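Local coordinates for uncharacterized protein lp_2219 (Lactobacillus plantarum, PDB 3HFQ) that is of unknown function but folds as a seven-bladed beta-propeller of the lactonase family, consistent with a lactonase-like role, at residues T276-I281 and S319-L324; D60-I65 and T80-G85; G34-T39 and W68-Q73. The protein carries 1 engineered substitution. All coordinates share one frame; numbering follows the deposited sequence.

Interaction 1: T276-I281 and S319-L324; sequences TLIQQI and SGKLSL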
loop_
_atom_site.group_PDB
_atom_site.type_symbol
_atom_site.label_atom_id
_atom_site.label_comp_id
_atom_site.label_asym_id
_atom_site.label_seq_id
_atom_site.Cartn_x
_atom_site.Cartn_y
_atom_site.Cartn_z
ATOM N N THR A 276 -18.653 -4.772 -9.036
ATOM C CA THR A 276 -18.939 -5.851 -9.974
ATOM C C THR A 276 -17.626 -6.339 -10.582
ATOM O O THR A 276 -16.923 -5.570 -11.232
ATOM C CB THR A 276 -19.851 -5.376 -11.124
ATOM O OG1 THR A 276 -21.134 -5.011 -10.602
ATOM C CG2 THR A 276 -20.024 -6.489 -12.161
ATOM N N LEU A 277 -17.302 -7.611 -10.368
ATOM C CA LEU A 277 -16.070 -8.188 -10.908
ATOM C C LEU A 277 -16.169 -8.272 -12.426
ATOM O O LEU A 277 -17.101 -8.874 -12.955
ATOM C CB LEU A 277 -15.848 -9.593 -10.344
ATOM C CG LEU A 277 -14.581 -10.315 -10.811
ATOM C CD1 LEU A 277 -13.365 -9.635 -10.207
ATOM C CD2 LEU A 277 -14.636 -11.774 -10.394
ATOM N N ILE A 278 -15.215 -7.673 -13.130
ATOM C CA ILE A 278 -15.247 -7.712 -14.586
ATOM C C ILE A 278 -14.025 -8.380 -15.209
ATOM O O ILE A 278 -14.017 -8.661 -16.409
ATOM C CB ILE A 278 -15.409 -6.294 -15.193
ATOM C CG1 ILE A 278 -14.211 -5.417 -14.824
ATOM C CG2 ILE A 278 -16.701 -5.656 -14.692
ATOM C CD1 ILE A 278 -14.147 -4.127 -15.613
ATOM N N GLN A 279 -12.994 -8.639 -14.408
ATOM C CA GLN A 279 -11.794 -9.288 -14.928
ATOM C C GLN A 279 -10.838 -9.838 -13.867
ATOM O O GLN A 279 -10.688 -9.272 -12.786
ATOM C CB GLN A 279 -11.020 -8.323 -15.845
ATOM C CG GLN A 279 -9.687 -8.890 -16.360
ATOM C CD GLN A 279 -8.930 -7.936 -17.278
ATOM O OE1 GLN A 279 -8.908 -6.725 -17.058
ATOM N NE2 GLN A 279 -8.282 -8.488 -18.300
ATOM N N GLN A 280 -10.214 -10.963 -14.201
ATOM C CA GLN A 280 -9.215 -11.624 -13.365
ATOM C C GLN A 280 -8.059 -11.860 -14.335
ATOM O O GLN A 280 -8.214 -12.592 -15.311
ATOM C CB GLN A 280 -9.726 -12.975 -12.849
ATOM C CG GLN A 280 -10.729 -12.911 -11.700
ATOM C CD GLN A 280 -10.077 -12.704 -10.343
ATOM O OE1 GLN A 280 -10.750 -12.752 -9.309
ATOM N NE2 GLN A 280 -8.765 -12.472 -10.335
ATOM N N ILE A 281 -6.911 -11.235 -14.089
ATOM C CA ILE A 281 -5.771 -11.398 -14.987
ATOM C C ILE A 281 -4.496 -11.755 -14.233
ATOM O O ILE A 281 -4.147 -11.123 -13.236
ATOM C CB ILE A 281 -5.554 -10.118 -15.833
ATOM C CG1 ILE A 281 -4.421 -10.333 -16.839
ATOM C CG2 ILE A 281 -5.273 -8.927 -14.920
ATOM C CD1 ILE A 281 -4.353 -9.269 -17.917
ATOM N N SER A 319 -13.038 1.135 -20.396
ATOM C CA SER A 319 -13.511 -0.155 -19.887
ATOM C C SER A 319 -12.818 -0.575 -18.595
ATOM O O SER A 319 -13.334 -1.411 -17.854
ATOM C CB SER A 319 -13.287 -1.247 -20.928
ATOM O OG SER A 319 -11.916 -1.615 -20.977
ATOM N N GLY A 320 -11.640 -0.011 -18.345
ATOM C CA GLY A 320 -10.890 -0.341 -17.144
ATOM C C GLY A 320 -10.172 -1.679 -17.193
ATOM O O GLY A 320 -9.408 -2.012 -16.285
ATOM N N LYS A 321 -10.396 -2.451 -18.250
ATOM C CA LYS A 321 -9.759 -3.758 -18.360
ATOM C C LYS A 321 -8.278 -3.705 -18.726
ATOM O O LYS A 321 -7.792 -2.726 -19.296
ATOM C CB LYS A 321 -10.534 -4.639 -19.344
ATOM C CG LYS A 321 -11.938 -4.972 -18.837
ATOM C CD LYS A 321 -12.629 -6.025 -19.688
ATOM C CE LYS A 321 -13.974 -6.405 -19.082
ATOM N NZ LYS A 321 -14.679 -7.452 -19.878
ATOM N N LEU A 322 -7.566 -4.776 -18.390
ATOM C CA LEU A 322 -6.131 -4.855 -18.636
ATOM C C LEU A 322 -5.734 -5.927 -19.647
ATOM O O LEU A 322 -6.467 -6.889 -19.880
ATOM C CB LEU A 322 -5.410 -5.135 -17.310
ATOM C CG LEU A 322 -5.829 -4.301 -16.090
ATOM C CD1 LEU A 322 -5.123 -4.831 -14.840
ATOM C CD2 LEU A 322 -5.500 -2.834 -16.321
ATOM N N SER A 323 -4.562 -5.748 -20.244
ATOM C CA SER A 323 -4.027 -6.712 -21.199
ATOM C C SER A 323 -2.508 -6.686 -21.080
ATOM O O SER A 323 -1.896 -5.619 -20.983
ATOM C CB SER A 323 -4.469 -6.383 -22.633
ATOM O OG SER A 323 -3.920 -5.161 -23.087
ATOM N N LEU A 324 -1.911 -7.873 -21.072
ATOM C CA LEU A 324 -0.468 -8.018 -20.941
ATOM C C LEU A 324 0.348 -7.341 -22.040
ATOM O O LEU A 324 0.021 -7.438 -23.221
ATOM C CB LEU A 324 -0.108 -9.508 -20.895
ATOM C CG LEU A 324 1.368 -9.886 -20.749
ATOM C CD1 LEU A 324 1.911 -9.330 -19.443
ATOM C CD2 LEU A 324 1.516 -11.402 -20.784
#
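Two neighbouring propeller blades are joined where Gln279, on the outermost strand of one, reaches the backbone of Leu322 at the start of the outermost strand of the next. The amide of Gln279 grips Leu322 twice. Its OE1 accepts from Leu322 N at 2.7 Å, in the carbonyl plane on a lone pair and almost straight (172°). Its NE2 donates to Leu322 O at 2.9 Å, with the acceptor close to the amide plane. The extended chain, with CG anti to the backbone N (chi1 176°), carries the amide across to this polar edge, and the paired bonds fix its rotation. With a leucine in its place, Leu322 N and O would probably both be left without these partners. On one flank Ile281 crosses Leu322 at about a right angle, CG2 lying 4.1 Å from Leu322 CD1. On the other, Lys321 runs extended past Ile278, its CE 3.5 Å from Ile278 O, while Ile278 CD1 rests 3.6 Å from Ser319 O. An ST turn, in which Ser319 OG accepts from Lys321 N, precedes the strand. Ile278 and Gln279 form a classic beta bulge opposite Val266 of strand 263-269. Tyr255 of strand 253-259, in the same blade as Gln279, lies against Leu322 and hydrogen-bonds through its OH to Gly320 O, and Tyr313 of strand 309-315 lies against Ile281.

Interaction 2: D60-I65 and T80-G85; sequences DDEGGI and TVVAPG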
loop_
_atom_site.group_PDB
_atom_site.type_symbol
_atom_site.label_atom_id
_atom_site.label_comp_id
_atom_site.label_asym_id
_atom_site.label_seq_id
_atom_site.Cartn_x
_atom_site.Cartn_y
_atom_site.Cartn_z
ATOM N N ASP A 60 19.794 -3.826 11.678
ATOM C CA ASP A 60 20.083 -4.898 12.629
ATOM C C ASP A 60 18.822 -5.341 13.353
ATOM O O ASP A 60 17.821 -5.715 12.730
ATOM C CB ASP A 60 21.113 -4.437 13.642
ATOM N N ASP A 61 18.895 -5.299 14.681
ATOM C CA ASP A 61 17.776 -5.669 15.525
ATOM C C ASP A 61 16.863 -4.477 15.763
ATOM O O ASP A 61 16.029 -4.492 16.665
ATOM C CB ASP A 61 18.259 -6.268 16.863
ATOM C CG ASP A 61 19.291 -5.401 17.587
ATOM O OD1 ASP A 61 19.748 -4.374 17.037
ATOM O OD2 ASP A 61 19.656 -5.774 18.725
ATOM N N GLU A 62 17.028 -3.439 14.950
ATOM C CA GLU A 62 16.184 -2.257 15.056
ATOM C C GLU A 62 15.490 -2.038 13.720
ATOM O O GLU A 62 15.986 -2.459 12.674
ATOM C CB GLU A 62 16.999 -1.014 15.421
ATOM C CG GLU A 62 17.506 -0.992 16.856
ATOM C CD GLU A 62 18.047 0.367 17.252
ATOM O OE1 GLU A 62 19.087 0.780 16.697
ATOM O OE2 GLU A 62 17.424 1.027 18.107
ATOM N N GLY A 63 14.337 -1.382 13.760
ATOM C CA GLY A 63 13.596 -1.129 12.541
ATOM C C GLY A 63 12.874 0.198 12.615
ATOM O O GLY A 63 12.585 0.692 13.702
ATOM N N GLY A 64 12.580 0.777 11.459
ATOM C CA GLY A 64 11.890 2.053 11.447
ATOM C C GLY A 64 11.771 2.619 10.049
ATOM O O GLY A 64 11.489 1.888 9.102
ATOM N N ILE A 65 12.001 3.922 9.924
ATOM C CA ILE A 65 11.901 4.608 8.641
ATOM C C ILE A 65 13.177 5.367 8.291
ATOM O O ILE A 65 13.794 5.995 9.152
ATOM C CB ILE A 65 10.737 5.622 8.656
ATOM C CG1 ILE A 65 9.419 4.901 8.966
ATOM C CG2 ILE A 65 10.662 6.356 7.318
ATOM C CD1 ILE A 65 8.972 3.910 7.893
ATOM N N THR A 80 17.637 8.432 9.793
ATOM C CA THR A 80 16.713 7.331 10.018
ATOM C C THR A 80 16.171 7.442 11.430
ATOM O O THR A 80 16.805 8.038 12.301
ATOM C CB THR A 80 17.393 5.939 9.875
ATOM O OG1 THR A 80 18.283 5.719 10.976
ATOM C CG2 THR A 80 18.174 5.853 8.570
ATOM N N VAL A 81 14.986 6.887 11.643
ATOM C CA VAL A 81 14.361 6.873 12.957
ATOM C C VAL A 81 14.017 5.413 13.192
ATOM O O VAL A 81 13.065 4.892 12.615
ATOM C CB VAL A 81 13.072 7.712 12.988
ATOM C CG1 VAL A 81 12.393 7.566 14.340
ATOM C CG2 VAL A 81 13.403 9.177 12.718
ATOM N N VAL A 82 14.811 4.749 14.024
ATOM C CA VAL A 82 14.594 3.342 14.299
ATOM C C VAL A 82 14.488 3.062 15.788
ATOM O O VAL A 82 14.861 3.891 16.618
ATOM C CB VAL A 82 15.736 2.489 13.709
ATOM C CG1 VAL A 82 15.743 2.614 12.187
ATOM C CG2 VAL A 82 17.071 2.942 14.280
ATOM N N ALA A 83 13.973 1.884 16.114
ATOM C CA ALA A 83 13.809 1.476 17.500
ATOM C C ALA A 83 13.925 -0.037 17.581
ATOM O O ALA A 83 13.669 -0.741 16.605
ATOM C CB ALA A 83 12.446 1.920 18.020
ATOM N N PRO A 84 14.333 -0.560 18.745
ATOM C CA PRO A 84 14.454 -2.013 18.873
ATOM C C PRO A 84 13.167 -2.706 18.437
ATOM O O PRO A 84 12.064 -2.291 18.803
ATOM C CB PRO A 84 14.779 -2.212 20.361
ATOM C CG PRO A 84 14.408 -0.889 21.014
ATOM C CD PRO A 84 14.771 0.120 19.975
ATOM N N GLY A 85 13.316 -3.750 17.631
ATOM C CA GLY A 85 12.159 -4.474 17.145
ATOM C C GLY A 85 12.133 -4.583 15.632
ATOM O O GLY A 85 13.088 -4.211 14.940
HETATM O O HOH W 1 14.744 -5.291 13.009
#
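Gly63 and Ala83 pair through two backbone hydrogen bonds, Gly63 N to Ala83 O and Ala83 N to Gly63 O, both 3.0 Å long. Ile65 and Val81 form the next hydrogen-bonded pair, with Val81 N 2.9 Å from Ile65 O. Between them Gly64 and Val82 make a non-hydrogen-bonded pair, and here the strands are closest packed: their CA atoms are 4.1 Å apart, and Gly64 CA points its hydrogen at Val81 O from 3.3 Å. Gly64, with no side chain, leaves room for that carbonyl. Val82 meanwhile lays CG1 against the peptide of Gly63 and Gly64, with CG1 anti to its own carbonyl carbon (chi1 -64°). Ile65, Val81 and Ala83 share one face of the sheet, and Ile65 and Val81 pack on Met113 and Leu121 of the next blade.

Toward the other end the contact opens to solvent. Glu62 and the exposed Pro84 lie side by side, with Glu62 OE2 3.4 Å from Pro84 CD, while its OE1 passes near Val82 CG2; these are van der Waals contacts at the rim. Gly85 N still makes a nearly straight bond to Asp61 O (3.0 Å, 174°). Beyond it a water sits 2.8 Å from Gly85 O and within hydrogen-bonding distance of Asp60 O, so it can bridge the two loop ends. The paired strands are the antiparallel hairpin 62-71/74-84, which makes up the outer half of a four-stranded propeller blade.

Interaction 3: G34-T39 and W68-Q73; sequences GLLAAT and WQIDGQ
Gln73 O accepts a hydrogen bond from Gln20 NE2 of strand 17-24 and is also touched by a methyl of Leu36, CD1, at 3.5 Å. The bond ties the end of segment 68-73 to the sheet that carries Leu36, since strands 17-24 and 29-38 are neighbours in it. Between the two segments themselves the contact is apolar. Ile70 and Leu36 cross at about a right angle, CD1 of the isoleucine touching CD2 of the leucine at 4.0 Å. The CB of Leu36 points toward residues 68-73; with CG anti to the backbone N (chi1 174°) and chi2 at 64°, one methyl goes to Ile70 and the other to Gln73 O. Arg4 of strand 2-9 and Ala75 of strand 74-84 each touch both Leu36 and Ile70.

Leu36 and Ala37 form a classic beta bulge opposite Ile18, and both direct their CB atoms at the other blade. The blade holding strand 29-38 also contains the C-terminal strand 334-339, so it is the one that closes the propeller ring, and residues 68-73 belong to the blade next to it.

At the far end the indole of Trp68 takes over. Ala37 CB sits over one face of its six-membered ring, 3.9 Å from the centroid and 13° off the normal, as in a CH-pi contact. Thr39 approaches the ring at its edge instead: its CB is 3.8 Å from Trp68 CZ2, and its OG1 lies in the ring plane, 4.0 Å from CZ2. Trp68 NE1 donates to Ser55 OG, which gives this buried nitrogen a partner and helps fix the turn of the ring. Leu53 of strand 52-59 and Lys77 of strand 74-84 also touch the Trp68 side chain.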
loop_
_atom_site.group_PDB
_atom_site.type_symbol
_atom_site.label_atom_id
_atom_site.label_comp_id
_atom_site.label_asym_id
_atom_site.label_seq_id
_atom_site.Cartn_x
_atom_site.Cartn_y
_atom_site.Cartn_z
ATOM N N GLY A 34 18.162 0.004 -12.314
ATOM C CA GLY A 34 19.195 -0.248 -11.331
ATOM C C GLY A 34 18.852 0.185 -9.923
ATOM O O GLY A 34 17.781 0.730 -9.663
ATOM N N LEU A 35 19.788 -0.066 -9.016
ATOM C CA LEU A 35 19.635 0.267 -7.608
ATOM C C LEU A 35 19.707 1.775 -7.371
ATOM O O LEU A 35 20.632 2.443 -7.832
ATOM C CB LEU A 35 20.733 -0.430 -6.806
ATOM C CG LEU A 35 20.702 -0.294 -5.285
ATOM C CD1 LEU A 35 19.554 -1.123 -4.729
ATOM C CD2 LEU A 35 22.033 -0.768 -4.705
ATOM N N LEU A 36 18.723 2.307 -6.653
ATOM C CA LEU A 36 18.692 3.728 -6.339
ATOM C C LEU A 36 19.303 3.945 -4.958
ATOM O O LEU A 36 20.062 4.889 -4.744
ATOM C CB LEU A 36 17.253 4.253 -6.356
ATOM C CG LEU A 36 17.051 5.707 -5.908
ATOM C CD1 LEU A 36 17.763 6.657 -6.863
ATOM C CD2 LEU A 36 15.567 6.022 -5.861
ATOM N N ALA A 37 18.976 3.065 -4.019
ATOM C CA ALA A 37 19.503 3.192 -2.665
ATOM C C ALA A 37 19.773 1.851 -2.003
ATOM O O ALA A 37 18.887 0.996 -1.922
ATOM C CB ALA A 37 18.538 4.002 -1.810
ATOM N N ALA A 38 21.001 1.670 -1.529
ATOM C CA ALA A 38 21.370 0.442 -0.844
ATOM C C ALA A 38 20.831 0.567 0.576
ATOM O O ALA A 38 21.222 1.470 1.318
ATOM C CB ALA A 38 22.886 0.279 -0.826
ATOM N N THR A 39 19.921 -0.328 0.941
ATOM C CA THR A 39 19.309 -0.317 2.264
ATOM C C THR A 39 18.668 -1.681 2.542
ATOM O O THR A 39 18.511 -2.493 1.632
ATOM C CB THR A 39 18.252 0.817 2.359
ATOM O OG1 THR A 39 17.682 0.846 3.672
ATOM C CG2 THR A 39 17.155 0.615 1.323
ATOM N N TRP A 68 15.311 9.938 2.635
ATOM C CA TRP A 68 16.259 10.213 1.561
ATOM C C TRP A 68 15.806 11.408 0.736
ATOM O O TRP A 68 14.612 11.674 0.625
ATOM C CB TRP A 68 16.367 9.024 0.594
ATOM C CG TRP A 68 16.369 7.670 1.213
ATOM C CD1 TRP A 68 15.293 6.990 1.713
ATOM C CD2 TRP A 68 17.495 6.807 1.360
ATOM N NE1 TRP A 68 15.686 5.756 2.174
ATOM C CE2 TRP A 68 17.040 5.624 1.986
ATOM C CE3 TRP A 68 18.861 6.929 1.064
ATOM C CZ2 TRP A 68 17.889 4.550 2.274
ATOM C CZ3 TRP A 68 19.707 5.866 1.352
ATOM C CH2 TRP A 68 19.218 4.697 1.971
ATOM N N GLN A 69 16.767 12.128 0.162
ATOM C CA GLN A 69 16.450 13.241 -0.724
ATOM C C GLN A 69 16.795 12.735 -2.117
ATOM O O GLN A 69 17.931 12.328 -2.365
ATOM C CB GLN A 69 17.308 14.473 -0.426
ATOM C CG GLN A 69 17.157 15.580 -1.483
ATOM C CD GLN A 69 15.781 16.232 -1.469
ATOM O OE1 GLN A 69 15.431 16.943 -0.529
ATOM N NE2 GLN A 69 14.994 15.987 -2.513
ATOM N N ILE A 70 15.819 12.736 -3.017
ATOM C CA ILE A 70 16.064 12.284 -4.381
ATOM C C ILE A 70 16.644 13.447 -5.174
ATOM O O ILE A 70 16.143 14.567 -5.096
ATOM C CB ILE A 70 14.763 11.810 -5.067
ATOM C CG1 ILE A 70 14.105 10.702 -4.238
ATOM C CG2 ILE A 70 15.064 11.315 -6.471
ATOM C CD1 ILE A 70 15.013 9.529 -3.944
ATOM N N ASP A 71 17.711 13.180 -5.922
ATOM C CA ASP A 71 18.365 14.197 -6.741
ATOM C C ASP A 71 18.693 13.546 -8.078
ATOM O O ASP A 71 19.686 12.831 -8.204
ATOM C CB ASP A 71 19.641 14.692 -6.049
ATOM C CG ASP A 71 20.416 15.696 -6.885
ATOM O OD1 ASP A 71 19.816 16.330 -7.777
ATOM O OD2 ASP A 71 21.630 15.861 -6.639
ATOM N N GLY A 72 17.847 13.796 -9.073
ATOM C CA GLY A 72 18.050 13.185 -10.373
ATOM C C GLY A 72 17.837 11.691 -10.204
ATOM O O GLY A 72 16.886 11.269 -9.547
ATOM N N GLN A 73 18.730 10.890 -10.775
ATOM C CA GLN A 73 18.631 9.437 -10.671
ATOM C C GLN A 73 19.420 8.894 -9.481
ATOM O O GLN A 73 19.850 7.740 -9.488
ATOM C CB GLN A 73 19.135 8.784 -11.965
ATOM C CG GLN A 73 18.242 9.045 -13.165
ATOM C CD GLN A 73 16.935 8.282 -13.087
ATOM O OE1 GLN A 73 16.874 7.088 -13.399
ATOM N NE2 GLN A 73 15.884 8.962 -12.656
#

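Interactions 1 and 3 join successive blades, each with a beta bulge on an outermost strand turned toward the next blade, whereas interaction 2 lies inside one blade. Interaction 1 is a surface contact held by a side-chain amide on a strand edge; interaction 3 is partly buried and rests on methyls and an indole. Interaction 2, also partly buried, depends on main-chain hydrogen bonds. Interactions 2 and 3 share strand 62-71, from opposite ends, and their centres are about 20 Å apart. Interaction 1 lies across the chain's centre from interaction 2, centres about 40 Å apart, and touches neither of the others.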